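Local coordinates for protein cellulase (Clostridium cellulovorans, PDB 6UI3) that probably hydrolyses internal beta-1,4-glucan linkages in cellulose and related plant polysaccharides as the family 5 glycoside hydrolase domain of a larger cellulase, at residues K110-F115 against T149-R154; E156-G161 against P195-S200. All blocks are in the same frame, centred on the assembly; numbering follows the deposited sequence.

Interaction 1: residues K110-F115 against T149-R154; sequences KFQGQF and TINQPR. Unlike the reference sequence in segment 149-154: Gln152 (reference Glu).
Pro153 presses its CB onto one face of the Phe115 ring, 3.5 Å above the plane and almost exactly over the centre, a CH-pi contact only 8° off the ring normal. The ring also meets Tyr172 of helix 163-182 edge to face, and CG1 of Ile150 approaches its CE1 obliquely at 4.2 Å. The CD1 methyl of the same isoleucine lies 3.9 Å from Phe111 CE1, so that one side chain touches both phenylalanines.

The amide of Gln112 lies 46° from the plane of the Asn151 amide. With CG anti to the backbone N (chi1 -177°) and the chain extended, Gln112 reaches far enough for its OE1 to accept two bonds from the same face of its amide: from Gln152 N, which stands well above the plane, and from Asn151 ND2, tilted less steeply from that plane than Gln152 N, with OE1 close to the plane of the Asn151 amide; both are 3.2 Å away. The other end, NE2, is tied to His108, while Asn151 OD1 is held by Arg64, so both amides are fixed in rotation.

Backbone bonds complete the join. Arg154 N donates to Gln112 O at 2.9 Å, and Phe115 N to Arg154 O at 3.0 Å. The guanidinium turns back to its own segment, NH1 donating to Gln152 O on an in-plane lone pair (3.0 Å), and its NH2 forms a salt bridge with Glu157.

These are the loops following strands 101-105 and 145-148 at the C-terminal end of a TIM barrel. In family 5 glycoside hydrolases an Asn-Glu pair closing the fourth strand normally carries the acid/base; Asn151-Gln152 probably occupies that place, the reference sequence having glutamate at 152, and Gln112 holds its backbone.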
loop_
_atom_site.group_PDB
_atom_site.type_symbol
_atom_site.label_atom_id
_atom_site.label_comp_id
_atom_site.label_asym_id
_atom_site.label_seq_id
_atom_site.Cartn_x
_atom_site.Cartn_y
_atom_site.Cartn_z
ATOM N N LYS A 110 -2.769 -8.140 -14.578
ATOM C CA LYS A 110 -4.055 -8.672 -15.022
ATOM C C LYS A 110 -4.669 -9.609 -13.984
ATOM O O LYS A 110 -5.876 -9.576 -13.742
ATOM C CB LYS A 110 -3.865 -9.410 -16.350
ATOM C CG LYS A 110 -5.128 -10.042 -16.905
ATOM C CD LYS A 110 -6.077 -8.996 -17.439
ATOM C CE LYS A 110 -6.893 -9.520 -18.619
ATOM N NZ LYS A 110 -7.377 -8.408 -19.500
ATOM N N PHE A 111 -3.857 -10.463 -13.360
ATOM C CA PHE A 111 -4.431 -11.445 -12.437
ATOM C C PHE A 111 -5.065 -10.815 -11.202
ATOM O O PHE A 111 -5.846 -11.485 -10.520
ATOM C CB PHE A 111 -3.439 -12.571 -12.092
ATOM C CG PHE A 111 -2.429 -12.281 -10.982
ATOM C CD1 PHE A 111 -2.793 -12.381 -9.652
ATOM C CD2 PHE A 111 -1.101 -12.027 -11.270
ATOM C CE1 PHE A 111 -1.880 -12.182 -8.645
ATOM C CE2 PHE A 111 -0.173 -11.831 -10.243
ATOM C CZ PHE A 111 -0.570 -11.919 -8.946
ATOM N N GLN A 112 -4.757 -9.554 -10.900
ATOM C CA GLN A 112 -5.393 -8.880 -9.774
ATOM C C GLN A 112 -6.908 -8.934 -9.853
ATOM O O GLN A 112 -7.585 -8.882 -8.814
ATOM C CB GLN A 112 -4.946 -7.416 -9.745
ATOM C CG GLN A 112 -5.490 -6.612 -8.558
ATOM C CD GLN A 112 -5.044 -5.157 -8.610
ATOM O OE1 GLN A 112 -4.168 -4.744 -7.862
ATOM N NE2 GLN A 112 -5.619 -4.384 -9.515
ATOM N N GLY A 113 -7.464 -8.964 -11.069
ATOM C CA GLY A 113 -8.904 -9.001 -11.264
ATOM C C GLY A 113 -9.494 -10.368 -11.532
ATOM O O GLY A 113 -10.616 -10.475 -12.032
ATOM N N GLN A 114 -8.743 -11.417 -11.205
ATOM C CA GLN A 114 -9.117 -12.792 -11.529
ATOM C C GLN A 114 -9.180 -13.673 -10.285
ATOM O O GLN A 114 -8.962 -14.886 -10.357
ATOM C CB GLN A 114 -8.188 -13.365 -12.594
ATOM C CG GLN A 114 -8.240 -12.551 -13.896
ATOM C CD GLN A 114 -7.365 -13.140 -14.965
ATOM O OE1 GLN A 114 -6.185 -13.382 -14.751
ATOM N NE2 GLN A 114 -7.953 -13.400 -16.123
ATOM N N PHE A 115 -9.560 -13.086 -9.147
ATOM C CA PHE A 115 -9.683 -13.824 -7.883
ATOM C C PHE A 115 -11.034 -14.523 -7.816
ATOM O O PHE A 115 -11.965 -14.109 -7.124
ATOM C CB PHE A 115 -9.407 -12.905 -6.692
ATOM C CG PHE A 115 -7.927 -12.742 -6.428
ATOM C CD1 PHE A 115 -7.136 -11.954 -7.257
ATOM C CD2 PHE A 115 -7.308 -13.437 -5.392
ATOM C CE1 PHE A 115 -5.761 -11.865 -7.067
ATOM C CE2 PHE A 115 -5.942 -13.346 -5.190
ATOM C CZ PHE A 115 -5.168 -12.558 -6.008
ATOM N N THR A 149 1.408 -8.642 -0.852
ATOM C CA THR A 149 1.323 -9.782 -1.778
ATOM C C THR A 149 0.527 -9.491 -3.056
ATOM O O THR A 149 0.772 -10.120 -4.093
ATOM C CB THR A 149 0.697 -11.006 -1.094
ATOM O OG1 THR A 149 -0.646 -10.671 -0.704
ATOM C CG2 THR A 149 1.520 -11.505 0.087
ATOM N N ILE A 150 -0.458 -8.600 -2.984
ATOM C CA ILE A 150 -1.294 -8.207 -4.124
ATOM C C ILE A 150 -2.028 -6.944 -3.686
ATOM O O ILE A 150 -2.444 -6.844 -2.538
ATOM C CB ILE A 150 -2.230 -9.350 -4.574
ATOM C CG1 ILE A 150 -3.039 -8.952 -5.816
ATOM C CG2 ILE A 150 -3.132 -9.812 -3.432
ATOM C CD1 ILE A 150 -2.225 -8.668 -7.076
ATOM N N ASN A 151 -2.198 -5.979 -4.581
ATOM C CA ASN A 151 -2.747 -4.664 -4.216
ATOM C C ASN A 151 -4.228 -4.724 -3.822
ATOM O O ASN A 151 -4.570 -4.588 -2.642
ATOM C CB ASN A 151 -2.497 -3.707 -5.384
ATOM C CG ASN A 151 -3.200 -2.405 -5.214
ATOM O OD1 ASN A 151 -3.060 -1.766 -4.160
ATOM N ND2 ASN A 151 -3.968 -1.998 -6.204
ATOM N N GLN A 152 -5.119 -4.888 -4.799
ATOM C CA GLN A 152 -6.575 -4.839 -4.599
ATOM C C GLN A 152 -7.214 -6.040 -5.282
ATOM O O GLN A 152 -7.897 -5.919 -6.312
ATOM C CB GLN A 152 -7.156 -3.497 -5.051
ATOM C CG GLN A 152 -6.799 -2.407 -4.031
ATOM C CD GLN A 152 -7.220 -1.003 -4.359
ATOM O OE1 GLN A 152 -7.168 -0.123 -3.496
ATOM N NE2 GLN A 152 -7.624 -0.768 -5.576
ATOM N N PRO A 153 -6.987 -7.231 -4.728
ATOM C CA PRO A 153 -7.442 -8.466 -5.381
ATOM C C PRO A 153 -8.956 -8.543 -5.448
ATOM O O PRO A 153 -9.647 -8.286 -4.457
ATOM C CB PRO A 153 -6.891 -9.571 -4.467
ATOM C CG PRO A 153 -6.773 -8.903 -3.109
ATOM C CD PRO A 153 -6.349 -7.491 -3.425
ATOM N N ARG A 154 -9.469 -8.956 -6.601
ATOM C CA ARG A 154 -10.911 -8.957 -6.789
ATOM C C ARG A 154 -11.271 -9.807 -7.996
ATOM O O ARG A 154 -10.408 -10.268 -8.747
ATOM C CB ARG A 154 -11.436 -7.521 -6.957
ATOM C CG ARG A 154 -10.878 -6.804 -8.162
ATOM C CD ARG A 154 -11.347 -5.377 -8.148
ATOM N NE ARG A 154 -10.951 -4.534 -9.255
ATOM C CZ ARG A 154 -9.817 -3.849 -9.303
ATOM N NH1 ARG A 154 -8.911 -3.969 -8.352
ATOM N NH2 ARG A 154 -9.597 -3.037 -10.324
#

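Interaction 2: residues E156-G161 against P195-S200; sequences EEDWVG and PTYCAS
Two loops of the TIM barrel, following strands 145-148 and 192-195, meet beside an Asx turn. Asp158 OD1 forms the turn by accepting from Val160 N nearly along its C-O axis, and a second bond, from Gly161 N above the carboxylate plane, extends it to an Asx motif; each is 2.9 Å long. The tyrosine ring of the other loop crosses this carboxylate almost perpendicularly, the planes being 77° apart.

The main polar link is Tyr197 OH, which donates to the backbone O of Asp158 at 2.6 Å. The acceptor lies at the edge of the phenol ring, in its plane, and the hydroxyl lies in the plane of the carbonyl. A chi1 near trans (-177°) swings the ring away from its own backbone N, its CE1 passing 3.6 Å from Gly161 CA, a close approach that a residue without a side chain permits. His155 N donates to the same hydroxyl, and Phe166 packs edge to face with the ring.

Alongside, Cys198 SG meets the indole of Trp159 obliquely, 3.4 Å from CE3 and 32° off the normal of the six-membered ring. At the edge of the indole, in its plane, NE1 donates to Glu157 OE1 at 2.9 Å, which helps to set the ring's orientation.

The short tyrosine bond is joined by a second donor to the same oxygen, so this buried hydroxyl both gives and receives a hydrogen bond. The interface thus combines a directional polar grip with a less directional contact of a polarisable sulfur with the indole, on a loop whose tryptophan is itself solvent-exposed.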
loop_
_atom_site.group_PDB
_atom_site.type_symbol
_atom_site.label_atom_id
_atom_site.label_comp_id
_atom_site.label_asym_id
_atom_site.label_seq_id
_atom_site.Cartn_x
_atom_site.Cartn_y
_atom_site.Cartn_z
ATOM N N GLU A 156 -12.989 -9.129 -11.407
ATOM C CA GLU A 156 -13.420 -8.117 -12.390
ATOM C C GLU A 156 -13.540 -6.774 -11.670
ATOM O O GLU A 156 -12.562 -6.335 -11.048
ATOM C CB GLU A 156 -14.655 -8.586 -13.152
ATOM C CG GLU A 156 -14.399 -9.841 -13.942
ATOM C CD GLU A 156 -15.582 -10.263 -14.790
ATOM O OE1 GLU A 156 -16.668 -9.659 -14.659
ATOM O OE2 GLU A 156 -15.420 -11.211 -15.582
ATOM N N GLU A 157 -14.671 -6.077 -11.772
ATOM C CA GLU A 157 -14.928 -4.835 -11.045
ATOM C C GLU A 157 -16.049 -5.014 -10.022
ATOM O O GLU A 157 -16.860 -4.112 -9.782
ATOM C CB GLU A 157 -15.213 -3.691 -12.018
ATOM C CG GLU A 157 -14.015 -3.310 -12.868
ATOM C CD GLU A 157 -12.864 -2.766 -12.031
ATOM O OE1 GLU A 157 -13.109 -2.035 -11.046
ATOM O OE2 GLU A 157 -11.708 -3.064 -12.354
ATOM N N ASP A 158 -16.093 -6.190 -9.398
ATOM C CA ASP A 158 -17.041 -6.486 -8.325
ATOM C C ASP A 158 -16.375 -6.100 -7.008
ATOM O O ASP A 158 -15.531 -6.830 -6.479
ATOM C CB ASP A 158 -17.448 -7.957 -8.347
ATOM C CG ASP A 158 -18.416 -8.313 -7.239
ATOM O OD1 ASP A 158 -18.725 -7.435 -6.409
ATOM O OD2 ASP A 158 -18.890 -9.467 -7.204
ATOM N N TRP A 159 -16.714 -4.923 -6.501
ATOM C CA TRP A 159 -16.138 -4.421 -5.256
ATOM C C TRP A 159 -16.929 -4.849 -4.030
ATOM O O TRP A 159 -16.527 -4.521 -2.906
ATOM C CB TRP A 159 -15.948 -2.898 -5.350
ATOM C CG TRP A 159 -14.848 -2.556 -6.334
ATOM C CD1 TRP A 159 -14.924 -2.607 -7.701
ATOM C CD2 TRP A 159 -13.508 -2.138 -6.024
ATOM N NE1 TRP A 159 -13.711 -2.254 -8.253
ATOM C CE2 TRP A 159 -12.832 -1.954 -7.247
ATOM C CE3 TRP A 159 -12.814 -1.904 -4.831
ATOM C CZ2 TRP A 159 -11.496 -1.559 -7.309
ATOM C CZ3 TRP A 159 -11.491 -1.497 -4.903
ATOM C CH2 TRP A 159 -10.856 -1.321 -6.130
ATOM N N VAL A 160 -17.995 -5.619 -4.220
ATOM C CA VAL A 160 -18.737 -6.235 -3.121
ATOM C C VAL A 160 -18.165 -7.604 -2.785
ATOM O O VAL A 160 -17.851 -7.899 -1.631
ATOM C CB VAL A 160 -20.237 -6.320 -3.473
ATOM C CG1 VAL A 160 -21.000 -7.051 -2.377
ATOM C CG2 VAL A 160 -20.824 -4.929 -3.689
ATOM N N GLY A 161 -18.005 -8.450 -3.794
ATOM C CA GLY A 161 -17.412 -9.753 -3.598
ATOM C C GLY A 161 -18.412 -10.802 -3.147
ATOM O O GLY A 161 -19.597 -10.543 -2.953
ATOM N N PRO A 195 -3.657 -8.515 1.989
ATOM C CA PRO A 195 -4.911 -7.759 1.953
ATOM C C PRO A 195 -6.144 -8.634 2.130
ATOM O O PRO A 195 -6.136 -9.831 1.834
ATOM C CB PRO A 195 -4.898 -7.189 0.524
ATOM C CG PRO A 195 -4.258 -8.259 -0.270
ATOM C CD PRO A 195 -3.145 -8.782 0.629
ATOM N N THR A 196 -7.214 -7.989 2.594
ATOM C CA THR A 196 -8.568 -8.496 2.401
ATOM C C THR A 196 -8.955 -8.320 0.920
ATOM O O THR A 196 -8.238 -7.703 0.120
ATOM C CB THR A 196 -9.526 -7.678 3.263
ATOM O OG1 THR A 196 -9.383 -6.306 2.866
ATOM C CG2 THR A 196 -9.258 -7.836 4.754
ATOM N N TYR A 197 -10.132 -8.828 0.554
ATOM C CA TYR A 197 -10.664 -8.640 -0.793
ATOM C C TYR A 197 -10.789 -7.147 -1.084
ATOM O O TYR A 197 -11.362 -6.401 -0.284
ATOM C CB TYR A 197 -12.026 -9.349 -0.879
ATOM C CG TYR A 197 -12.689 -9.316 -2.238
ATOM C CD1 TYR A 197 -13.560 -8.300 -2.568
ATOM C CD2 TYR A 197 -12.482 -10.318 -3.178
ATOM C CE1 TYR A 197 -14.182 -8.256 -3.816
ATOM C CE2 TYR A 197 -13.101 -10.280 -4.423
ATOM C CZ TYR A 197 -13.947 -9.254 -4.732
ATOM O OH TYR A 197 -14.535 -9.227 -5.984
ATOM N N CYS A 198 -10.219 -6.700 -2.206
ATOM C CA CYS A 198 -10.137 -5.291 -2.579
ATOM C C CYS A 198 -9.379 -4.441 -1.561
ATOM O O CYS A 198 -9.482 -3.205 -1.600
ATOM C CB CYS A 198 -11.507 -4.632 -2.838
ATOM S SG CYS A 198 -12.335 -5.187 -4.339
ATOM N N ALA A 199 -8.632 -5.062 -0.651
ATOM C CA ALA A 199 -8.073 -4.373 0.517
ATOM C C ALA A 199 -9.153 -3.589 1.263
ATOM O O ALA A 199 -8.898 -2.561 1.892
ATOM C CB ALA A 199 -6.863 -3.497 0.168
ATOM N N SER A 200 -10.388 -4.068 1.209
ATOM C CA SER A 200 -11.514 -3.354 1.783
ATOM C C SER A 200 -11.614 -3.526 3.295
ATOM O O SER A 200 -11.342 -4.596 3.856
ATOM C CB SER A 200 -12.807 -3.886 1.156
ATOM O OG SER A 200 -13.939 -3.202 1.643
#

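Overall arrangement
Interactions 1 and 2 lie side by side on the same rim of the barrel, their centres about 9 Å apart, and the loop after strand 145-148 supplies one segment to each. Backbone pairs stitch them together: Gly113 O lies 2.8 Å from Glu156 N, and Pro153 O 2.8 Å from Cys198 N, both probable hydrogen bonds. The side chains join too, since Gln152 NE2 packs 3.3 Å from Trp159 CH2, and the Glu157 carboxylate serves both Arg154 and the indole. Gln152 OE1 is also hydrogen-bonded to His222, at the end of strand 217-222, consistent with the two contacts together framing one wall of the substrate-binding cleft.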